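Side-chain contacts in cellulase (Xanthomonas axonopodis pv. citri, PDB 4W7W), which probably hydrolyses the beta-1,4-glucosidic bonds of cellulose, as a glycoside hydrolase family 5 enzyme, and is captured here with a cello-oligosaccharide: residues A[86-91]-A[138-143]; A[132-137]-A[149-154]; A[172-177]-A[181-186]. All blocks are in the same frame, centred on the assembly; numbering follows the deposited sequence.

Interaction 1 of 3, residues A[86-91]-A[138-143]; sequences AQLGLI and ALEFKD
L88 divides its two methyls between E140 and F141, and this forked approach carries most of the contact between helix 85-100 and the C-terminal part of helix 127-141, two neighbouring outer helices of the (beta/alpha)8 barrel. The apolar part centres on the far rim of the F141 ring. L88 CD1 lies 3.9 Å from F141 CZ and equally near CE2, while I91 CG2 comes to 3.8 Å from F141 CZ. L88 and F141 run antiparallel alongside one another, while I91 lies roughly perpendicular to F141. With chi1 of -65°, F141 holds its ring anti to its own carbonyl carbon, which points it at L88 and I91. From the same helix as F141, E140 CB lies 3.7 Å above the plane of the F141 ring, offset toward the rim. L107 of strand 104-109 touches both I91 and F141, so the cluster continues inward onto the barrel wall.

The second kind of contact is between a methyl and a carboxylate: L88 CD2 is 3.6 Å from E140 CD and similarly distant from both carboxylate oxygens. E140 reaches it through a chain bent at chi2 (-65°). The polar end of E140 is engaged elsewhere, in a salt bridge from OE1 to K92 on the same helix as L88.

No hydrogen bond joins the two segments, so the hold between them is probably mainly van der Waals, with little directionality; the salt bridge to K92, just beyond them, adds a directional charged tie between the helices.

Interaction 2 of 3, residues A[132-137]-A[149-154]; sequences DLWRRL and FGLMNE. With BGC (beta-D-glucopyranose), chain C.
The indole of W134 reaches from helix 127-141 onto the end of strand 147-150, a helix-on-strand contact in the wall of the (beta/alpha)8 barrel. Its chi1 of -83° helps to bring the pyrrole edge to the backbone just beyond the strand. There W134 NE1 donates to L151 O at 3.0 Å, with an N-H...O angle of 151°. The donor lies in the carbonyl plane on a lone pair, although the oxygen is tilted from the indole plane. This bond satisfies the polar atom of the ring in a buried setting, and would help to fix the rotation of the ring, with L151 on one face and L133 and L137 on the other.

Both indole faces are used. L151 CD2 stands 3.9 Å from the centroid of the five-membered ring of W134, almost on its normal, a CH-pi contact. L151 gets there by placing CG anti to its carbonyl carbon, with the methyl carried inward although the CB itself points off to one side. L133 CD1 and L137 CD1, from W134's own helix, cover the opposite face toward its rim. The benzo end meets F149: W134 CZ3 is 3.6 Å from F149 CB, with the planes of the two six-membered rings inclined at 47°. F149 also touches A138 of helix 127-141.

Further along, the chain leaves the wall for the substrate cleft. N153 OD1 accepts from R67, and E154, extended beyond CG, delivers its carboxylate to the bound glucose unit. H224 is hydrogen-bonded to E154 OE2, while the other oxygen, E154 OE1, receives the sugar hydroxyl O4 of BGC at 2.6 Å.

Interaction 3 of 3, residues A[172-177]-A[181-186]; sequences TAIRKT and NLILVP
Both terminal nitrogens of R175 converge on one acceptor, the backbone oxygen of N181. NH1 donates to N181 O at 2.8 Å and NH2 to the same oxygen at 3.1 Å, with N-H...O angles of 154° and 138°. The acceptor lies within 2° of the guanidinium plane for both bonds. NH1 lies in the carbonyl plane, on a lone pair of N181 O, whereas NH2 is tilted from it. The bend at chi2 turns the arginine back toward the strand. NE also forms a salt bridge with D214, and NH1 bonds to A179 O in the connecting turn.

With the guanidinium oriented by these bonds, one of its faces receives I183, whose CD1 sits 3.4 Å above the plane over its centre. The same methyl meets I174 tip to tip, 3.9 Å from I174 CG2. I183 CD1 is therefore shared between an aliphatic neighbour and a cationic face.

The contact joins the helix and second strand of the beta-alpha-beta unit 147-150, 160-176, 183-186. Its chemistry is consistent with a short turn secured by a charged side chain bonded to main-chain oxygens, and with I183 of the strand held by both I174 and the guanidinium face.

In the fold
All three contacts lie in the wall of one (beta/alpha)8 barrel. Interaction 1 joins outer helices 85-100 and 127-141; interaction 2 carries helix 127-141 onto strand 147-150; interaction 3 brings helix 160-176 against strand 183-186, the next strand in the sheet. The centres of interactions 1 and 2 are about 11 Å apart, those of 2 and 3 about 8 Å. Along the chain, interactions 1 and 2 alternate their segments, and interaction 3 follows both. F149 bridges them: its ring packs on F141 of interaction 1, and its backbone pairs with L182 and L184 of interaction 3. Together they pack the outer helices onto adjacent barrel strands, and the loop after strand 147-150 carries E154 to the bound sugar.

Interaction 1 of 3, residues A[86-91]-A[138-143]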
loop_
_atom_site.group_PDB
_atom_site.type_symbol
_atom_site.label_atom_id
_atom_site.label_comp_id
_atom_site.label_asym_id
_atom_site.label_seq_id
_atom_site.Cartn_x
_atom_site.Cartn_y
_atom_site.Cartn_z
ATOM N N ALA A 86 1.101 19.469 -12.088
ATOM C CA ALA A 86 2.013 19.700 -10.960
ATOM C C ALA A 86 2.083 18.468 -10.073
ATOM O O ALA A 86 3.172 18.076 -9.654
ATOM C CB ALA A 86 1.594 20.911 -10.148
ATOM N N GLN A 87 0.942 17.835 -9.806
ATOM C CA GLN A 87 0.949 16.655 -8.969
ATOM C C GLN A 87 1.686 15.501 -9.651
ATOM O O GLN A 87 2.468 14.794 -9.032
ATOM C CB GLN A 87 -0.463 16.245 -8.589
ATOM C CG GLN A 87 -0.517 15.300 -7.402
ATOM C CD GLN A 87 -0.271 15.910 -6.026
ATOM O OE1 GLN A 87 -0.105 15.170 -5.064
ATOM N NE2 GLN A 87 -0.297 17.221 -5.904
ATOM N N LEU A 88 1.411 15.325 -10.943
ATOM C CA LEU A 88 2.099 14.307 -11.707
ATOM C C LEU A 88 3.602 14.553 -11.677
ATOM O O LEU A 88 4.398 13.620 -11.570
ATOM C CB LEU A 88 1.555 14.300 -13.122
ATOM C CG LEU A 88 2.124 13.261 -14.056
ATOM C CD1 LEU A 88 1.856 11.858 -13.516
ATOM C CD2 LEU A 88 1.523 13.482 -15.431
ATOM N N GLY A 89 3.997 15.814 -11.775
ATOM C CA GLY A 89 5.404 16.153 -11.724
ATOM C C GLY A 89 6.061 15.762 -10.414
ATOM O O GLY A 89 7.189 15.297 -10.397
ATOM N N LEU A 90 5.342 15.943 -9.310
ATOM C CA LEU A 90 5.851 15.552 -8.003
ATOM C C LEU A 90 6.046 14.049 -7.938
ATOM O O LEU A 90 7.051 13.558 -7.409
ATOM C CB LEU A 90 4.906 16.040 -6.903
ATOM C CG LEU A 90 4.943 17.560 -6.688
ATOM C CD1 LEU A 90 3.703 18.046 -5.958
ATOM C CD2 LEU A 90 6.195 17.976 -5.923
ATOM N N ILE A 91 5.079 13.286 -8.469
ATOM C CA ILE A 91 5.196 11.833 -8.496
ATOM C C ILE A 91 6.402 11.441 -9.344
ATOM O O ILE A 91 7.186 10.586 -8.950
ATOM C CB ILE A 91 3.899 11.175 -9.000
ATOM C CG1 ILE A 91 2.752 11.437 -8.012
ATOM C CG2 ILE A 91 4.092 9.694 -9.221
ATOM C CD1 ILE A 91 1.369 11.164 -8.560
ATOM N N ALA A 138 -1.671 4.687 -15.912
ATOM C CA ALA A 138 -1.001 3.648 -16.676
ATOM C C ALA A 138 -0.387 4.212 -17.965
ATOM O O ALA A 138 0.703 3.814 -18.364
ATOM C CB ALA A 138 -1.963 2.525 -16.989
ATOM N N LEU A 139 -1.081 5.134 -18.629
ATOM C CA LEU A 139 -0.513 5.767 -19.818
ATOM C C LEU A 139 0.762 6.526 -19.488
ATOM O O LEU A 139 1.677 6.564 -20.306
ATOM C CB LEU A 139 -1.531 6.688 -20.488
ATOM C CG LEU A 139 -2.659 5.965 -21.230
ATOM C CD1 LEU A 139 -3.788 6.925 -21.572
ATOM C CD2 LEU A 139 -2.173 5.268 -22.490
ATOM N N GLU A 140 0.828 7.119 -18.302
ATOM C CA GLU A 140 2.018 7.860 -17.898
ATOM C C GLU A 140 3.202 6.965 -17.562
ATOM O O GLU A 140 4.343 7.329 -17.812
ATOM C CB GLU A 140 1.738 8.737 -16.688
ATOM C CG GLU A 140 0.725 9.822 -16.894
ATOM C CD GLU A 140 1.159 10.871 -17.882
ATOM O OE1 GLU A 140 2.392 11.081 -18.099
ATOM O OE2 GLU A 140 0.232 11.514 -18.436
ATOM N N PHE A 141 2.933 5.806 -16.956
ATOM C CA PHE A 141 3.976 4.994 -16.323
ATOM C C PHE A 141 4.157 3.618 -16.948
ATOM O O PHE A 141 4.949 2.819 -16.449
ATOM C CB PHE A 141 3.704 4.884 -14.816
ATOM C CG PHE A 141 3.809 6.204 -14.112
ATOM C CD1 PHE A 141 5.035 6.862 -14.001
ATOM C CD2 PHE A 141 2.682 6.836 -13.624
ATOM C CE1 PHE A 141 5.123 8.101 -13.407
ATOM C CE2 PHE A 141 2.765 8.078 -13.005
ATOM C CZ PHE A 141 3.993 8.701 -12.888
ATOM N N LYS A 142 3.476 3.349 -18.055
ATOM C CA LYS A 142 3.550 2.016 -18.648
ATOM C C LYS A 142 4.963 1.619 -19.036
ATOM O O LYS A 142 5.306 0.446 -18.941
ATOM C CB LYS A 142 2.604 1.850 -19.823
ATOM C CG LYS A 142 2.789 2.874 -20.900
ATOM C CD LYS A 142 1.832 2.610 -22.055
ATOM C CE LYS A 142 2.308 1.453 -22.910
ATOM N NZ LYS A 142 3.401 1.868 -23.823
ATOM N N ASP A 143 5.788 2.578 -19.436
ATOM C CA ASP A 143 7.166 2.271 -19.801
ATOM C C ASP A 143 8.183 2.445 -18.666
ATOM O O ASP A 143 9.386 2.494 -18.916
ATOM C CB ASP A 143 7.550 3.085 -21.039
ATOM C CG ASP A 143 6.610 2.839 -22.212
ATOM O OD1 ASP A 143 6.191 1.678 -22.414
ATOM O OD2 ASP A 143 6.287 3.805 -22.931
#

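Interaction 2 of 3, residues A[132-137]-A[149-154]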
loop_
_atom_site.group_PDB
_atom_site.type_symbol
_atom_site.label_atom_id
_atom_site.label_comp_id
_atom_site.label_asym_id
_atom_site.label_seq_id
_atom_site.Cartn_x
_atom_site.Cartn_y
_atom_site.Cartn_z
ATOM N N ASP A 132 -10.899 5.181 -15.015
ATOM C CA ASP A 132 -10.354 6.301 -15.777
ATOM C C ASP A 132 -9.073 6.843 -15.151
ATOM O O ASP A 132 -8.087 7.115 -15.852
ATOM C CB ASP A 132 -11.381 7.422 -15.931
ATOM C CG ASP A 132 -10.838 8.578 -16.737
ATOM O OD1 ASP A 132 -10.801 8.453 -17.987
ATOM O OD2 ASP A 132 -10.453 9.599 -16.148
ATOM N N LEU A 133 -9.076 6.994 -13.830
ATOM C CA LEU A 133 -7.886 7.425 -13.121
ATOM C C LEU A 133 -6.716 6.502 -13.470
ATOM O O LEU A 133 -5.631 6.960 -13.849
ATOM C CB LEU A 133 -8.170 7.444 -11.619
ATOM C CG LEU A 133 -7.032 7.781 -10.651
ATOM C CD1 LEU A 133 -6.032 6.647 -10.456
ATOM C CD2 LEU A 133 -6.329 9.078 -11.043
ATOM N N TRP A 134 -6.936 5.190 -13.341
ATOM C CA TRP A 134 -5.847 4.262 -13.561
ATOM C C TRP A 134 -5.454 4.108 -15.013
ATOM O O TRP A 134 -4.298 3.859 -15.308
ATOM C CB TRP A 134 -6.134 2.915 -12.878
ATOM C CG TRP A 134 -5.761 2.949 -11.424
ATOM C CD1 TRP A 134 -6.588 2.951 -10.348
ATOM C CD2 TRP A 134 -4.437 3.109 -10.921
ATOM N NE1 TRP A 134 -5.856 3.073 -9.194
ATOM C CE2 TRP A 134 -4.530 3.176 -9.526
ATOM C CE3 TRP A 134 -3.177 3.195 -11.518
ATOM C CZ2 TRP A 134 -3.412 3.315 -8.715
ATOM C CZ3 TRP A 134 -2.071 3.345 -10.715
ATOM C CH2 TRP A 134 -2.181 3.400 -9.336
ATOM N N ARG A 135 -6.399 4.266 -15.940
ATOM C CA ARG A 135 -6.044 4.371 -17.356
ATOM C C ARG A 135 -5.008 5.483 -17.558
ATOM O O ARG A 135 -3.974 5.294 -18.213
ATOM C CB ARG A 135 -7.282 4.659 -18.202
ATOM C CG ARG A 135 -6.993 4.907 -19.676
ATOM C CD ARG A 135 -8.248 5.242 -20.477
ATOM N NE ARG A 135 -8.768 6.547 -20.105
ATOM C CZ ARG A 135 -8.323 7.705 -20.580
ATOM N NH1 ARG A 135 -7.358 7.730 -21.481
ATOM N NH2 ARG A 135 -8.836 8.841 -20.112
ATOM N N ARG A 136 -5.306 6.637 -16.989
ATOM C CA ARG A 136 -4.443 7.798 -17.163
ATOM C C ARG A 136 -3.078 7.585 -16.519
ATOM O O ARG A 136 -2.058 7.922 -17.118
ATOM C CB ARG A 136 -5.132 9.029 -16.618
ATOM C CG ARG A 136 -6.358 9.434 -17.410
ATOM C CD ARG A 136 -7.096 10.555 -16.732
ATOM N NE ARG A 136 -8.334 10.965 -17.391
ATOM C CZ ARG A 136 -8.391 11.857 -18.366
ATOM N NH1 ARG A 136 -7.282 12.337 -18.898
ATOM N NH2 ARG A 136 -9.561 12.226 -18.850
ATOM N N LEU A 137 -3.033 7.060 -15.299
ATOM C CA LEU A 137 -1.747 6.786 -14.670
ATOM C C LEU A 137 -0.977 5.717 -15.421
ATOM O O LEU A 137 0.239 5.831 -15.595
ATOM C CB LEU A 137 -1.880 6.412 -13.196
ATOM C CG LEU A 137 -2.336 7.538 -12.275
ATOM C CD1 LEU A 137 -2.442 7.011 -10.851
ATOM C CD2 LEU A 137 -1.400 8.726 -12.315
ATOM N N PHE A 149 1.520 -0.437 -9.509
ATOM C CA PHE A 149 0.242 0.278 -9.389
ATOM C C PHE A 149 -0.537 -0.240 -8.170
ATOM O O PHE A 149 -1.063 -1.347 -8.190
ATOM C CB PHE A 149 -0.588 0.105 -10.653
ATOM C CG PHE A 149 0.081 0.599 -11.911
ATOM C CD1 PHE A 149 0.931 1.690 -11.937
ATOM C CD2 PHE A 149 -0.203 -0.013 -13.109
ATOM C CE1 PHE A 149 1.483 2.131 -13.130
ATOM C CE2 PHE A 149 0.354 0.429 -14.309
ATOM C CZ PHE A 149 1.182 1.517 -14.315
ATOM N N GLY A 150 -0.606 0.575 -7.120
ATOM C CA GLY A 150 -1.384 0.246 -5.919
ATOM C C GLY A 150 -2.787 0.799 -6.044
ATOM O O GLY A 150 -3.057 1.955 -5.699
ATOM N N LEU A 151 -3.691 -0.026 -6.556
ATOM C CA LEU A 151 -5.005 0.455 -6.996
ATOM C C LEU A 151 -5.773 1.312 -6.006
ATOM O O LEU A 151 -6.408 2.283 -6.402
ATOM C CB LEU A 151 -5.894 -0.714 -7.397
ATOM C CG LEU A 151 -5.377 -1.593 -8.533
ATOM C CD1 LEU A 151 -6.476 -2.560 -8.940
ATOM C CD2 LEU A 151 -4.874 -0.749 -9.705
ATOM N N MET A 152 -5.795 0.919 -4.731
ATOM C CA MET A 152 -6.599 1.666 -3.779
ATOM C C MET A 152 -6.220 1.311 -2.365
ATOM O O MET A 152 -6.264 0.139 -1.984
ATOM C CB MET A 152 -8.086 1.334 -3.949
ATOM C CG MET A 152 -9.008 2.109 -3.031
ATOM S SD MET A 152 -8.932 3.902 -3.214
ATOM C CE MET A 152 -9.618 4.079 -4.861
ATOM N N ASN A 153 -5.911 2.305 -1.552
ATOM C CA ASN A 153 -5.645 2.038 -0.150
ATOM C C ASN A 153 -6.935 1.687 0.582
ATOM O O ASN A 153 -7.859 2.502 0.622
ATOM C CB ASN A 153 -5.018 3.227 0.531
ATOM C CG ASN A 153 -4.653 2.903 1.953
ATOM O OD1 ASN A 153 -3.805 2.039 2.176
ATOM N ND2 ASN A 153 -5.284 3.547 2.911
ATOM N N GLU A 154 -6.967 0.508 1.205
ATOM C CA GLU A 154 -8.018 0.137 2.180
ATOM C C GLU A 154 -9.454 0.484 1.762
ATOM O O GLU A 154 -10.159 1.226 2.456
ATOM C CB GLU A 154 -7.700 0.714 3.560
ATOM C CG GLU A 154 -6.392 0.162 4.087
ATOM C CD GLU A 154 -6.109 0.533 5.524
ATOM O OE1 GLU A 154 -6.937 1.226 6.135
ATOM O OE2 GLU A 154 -5.031 0.112 6.031
HETATM C C2 BGC C . -9.043 2.302 10.552
HETATM C C3 BGC C . -8.174 2.862 9.436
HETATM C C4 BGC C . -6.860 2.094 9.325
HETATM C C5 BGC C . -7.139 0.599 9.240
HETATM C C6 BGC C . -5.862 -0.218 9.311
HETATM C C1 BGC C . -9.216 0.810 10.346
HETATM O O2 BGC C . -10.336 2.917 10.564
HETATM O O3 BGC C . -7.898 4.238 9.698
HETATM O O4 BGC C . -6.096 2.558 8.211
HETATM O O5 BGC C . -7.940 0.176 10.343
HETATM O O6 BGC C . -6.152 -1.619 9.294
#

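Interaction 3 of 3, residues A[172-177]-A[181-186]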
loop_
_atom_site.group_PDB
_atom_site.type_symbol
_atom_site.label_atom_id
_atom_site.label_comp_id
_atom_site.label_asym_id
_atom_site.label_seq_id
_atom_site.Cartn_x
_atom_site.Cartn_y
_atom_site.Cartn_z
ATOM N N THR A 172 -8.612 -4.091 -15.971
ATOM C CA THR A 172 -8.874 -4.107 -17.401
ATOM C C THR A 172 -8.417 -2.802 -18.038
ATOM O O THR A 172 -7.777 -2.806 -19.094
ATOM C CB THR A 172 -10.353 -4.406 -17.655
ATOM O OG1 THR A 172 -10.595 -5.745 -17.215
ATOM C CG2 THR A 172 -10.739 -4.224 -19.115
ATOM N N ALA A 173 -8.779 -1.685 -17.421
ATOM C CA ALA A 173 -8.405 -0.371 -17.942
ATOM C C ALA A 173 -6.890 -0.230 -18.046
ATOM O O ALA A 173 -6.360 0.298 -19.035
ATOM C CB ALA A 173 -8.997 0.735 -17.092
ATOM N N ILE A 174 -6.178 -0.676 -17.026
ATOM C CA ILE A 174 -4.727 -0.594 -17.040
ATOM C C ILE A 174 -4.179 -1.448 -18.181
ATOM O O ILE A 174 -3.323 -1.001 -18.940
ATOM C CB ILE A 174 -4.140 -1.034 -15.686
ATOM C CG1 ILE A 174 -4.470 0.024 -14.611
ATOM C CG2 ILE A 174 -2.637 -1.295 -15.784
ATOM C CD1 ILE A 174 -4.277 -0.459 -13.179
ATOM N N ARG A 175 -4.656 -2.679 -18.314
ATOM C CA ARG A 175 -4.087 -3.555 -19.334
ATOM C C ARG A 175 -4.397 -3.108 -20.754
ATOM O O ARG A 175 -3.598 -3.334 -21.650
ATOM C CB ARG A 175 -4.493 -5.002 -19.079
ATOM C CG ARG A 175 -4.011 -5.562 -17.748
ATOM C CD ARG A 175 -2.502 -5.470 -17.619
ATOM N NE ARG A 175 -2.060 -6.133 -16.404
ATOM C CZ ARG A 175 -1.048 -5.748 -15.634
ATOM N NH1 ARG A 175 -0.310 -4.694 -15.942
ATOM N NH2 ARG A 175 -0.815 -6.425 -14.533
ATOM N N LYS A 176 -5.538 -2.444 -20.955
ATOM C CA LYS A 176 -5.882 -1.923 -22.272
ATOM C C LYS A 176 -4.843 -0.919 -22.774
ATOM O O LYS A 176 -4.717 -0.749 -23.976
ATOM C CB LYS A 176 -7.256 -1.256 -22.252
ATOM C CG LYS A 176 -8.421 -2.228 -22.254
ATOM C CD LYS A 176 -9.737 -1.509 -22.075
ATOM C CE LYS A 176 -10.921 -2.453 -22.244
ATOM N NZ LYS A 176 -12.181 -1.811 -21.827
ATOM N N THR A 177 -4.115 -0.252 -21.871
ATOM C CA THR A 177 -3.101 0.711 -22.293
ATOM C C THR A 177 -1.832 0.042 -22.794
ATOM O O THR A 177 -0.963 0.721 -23.349
ATOM C CB THR A 177 -2.681 1.659 -21.162
ATOM O OG1 THR A 177 -1.931 0.932 -20.176
ATOM C CG2 THR A 177 -3.874 2.341 -20.531
ATOM N N ASN A 181 2.906 -3.462 -15.940
ATOM C CA ASN A 181 3.375 -3.259 -14.586
ATOM C C ASN A 181 2.630 -4.144 -13.597
ATOM O O ASN A 181 1.480 -4.514 -13.810
ATOM C CB ASN A 181 3.147 -1.810 -14.160
ATOM C CG ASN A 181 3.693 -0.790 -15.142
ATOM O OD1 ASN A 181 3.254 -0.734 -16.289
ATOM N ND2 ASN A 181 4.619 0.045 -14.696
ATOM N N LEU A 182 3.283 -4.454 -12.483
ATOM C CA LEU A 182 2.638 -5.157 -11.386
ATOM C C LEU A 182 1.494 -4.305 -10.854
ATOM O O LEU A 182 1.669 -3.097 -10.612
ATOM C CB LEU A 182 3.669 -5.416 -10.278
ATOM C CG LEU A 182 3.127 -6.109 -9.021
ATOM C CD1 LEU A 182 2.568 -7.498 -9.282
ATOM C CD2 LEU A 182 4.218 -6.173 -7.979
ATOM N N ILE A 183 0.337 -4.938 -10.662
ATOM C CA ILE A 183 -0.828 -4.315 -10.054
ATOM C C ILE A 183 -1.026 -4.966 -8.684
ATOM O O ILE A 183 -1.106 -6.197 -8.582
ATOM C CB ILE A 183 -2.099 -4.524 -10.909
ATOM C CG1 ILE A 183 -1.963 -3.818 -12.248
ATOM C CG2 ILE A 183 -3.316 -4.009 -10.158
ATOM C CD1 ILE A 183 -3.045 -4.214 -13.235
ATOM N N LEU A 184 -1.140 -4.133 -7.655
ATOM C CA LEU A 184 -1.490 -4.574 -6.305
ATOM C C LEU A 184 -2.983 -4.321 -6.096
ATOM O O LEU A 184 -3.442 -3.178 -6.139
ATOM C CB LEU A 184 -0.690 -3.836 -5.237
ATOM C CG LEU A 184 0.825 -3.975 -5.364
ATOM C CD1 LEU A 184 1.487 -3.240 -4.213
ATOM C CD2 LEU A 184 1.265 -5.425 -5.413
ATOM N N VAL A 185 -3.719 -5.406 -5.865
ATOM C CA VAL A 185 -5.181 -5.408 -5.761
ATOM C C VAL A 185 -5.582 -5.652 -4.315
ATOM O O VAL A 185 -5.237 -6.682 -3.762
ATOM C CB VAL A 185 -5.810 -6.559 -6.591
ATOM C CG1 VAL A 185 -7.330 -6.505 -6.528
ATOM C CG2 VAL A 185 -5.339 -6.497 -8.021
ATOM N N PRO A 186 -6.322 -4.721 -3.701
ATOM C CA PRO A 186 -6.801 -4.948 -2.350
ATOM C C PRO A 186 -8.187 -5.581 -2.360
ATOM O O PRO A 186 -8.854 -5.628 -3.399
ATOM C CB PRO A 186 -6.898 -3.530 -1.815
ATOM C CG PRO A 186 -7.398 -2.753 -2.999
ATOM C CD PRO A 186 -6.724 -3.390 -4.199
#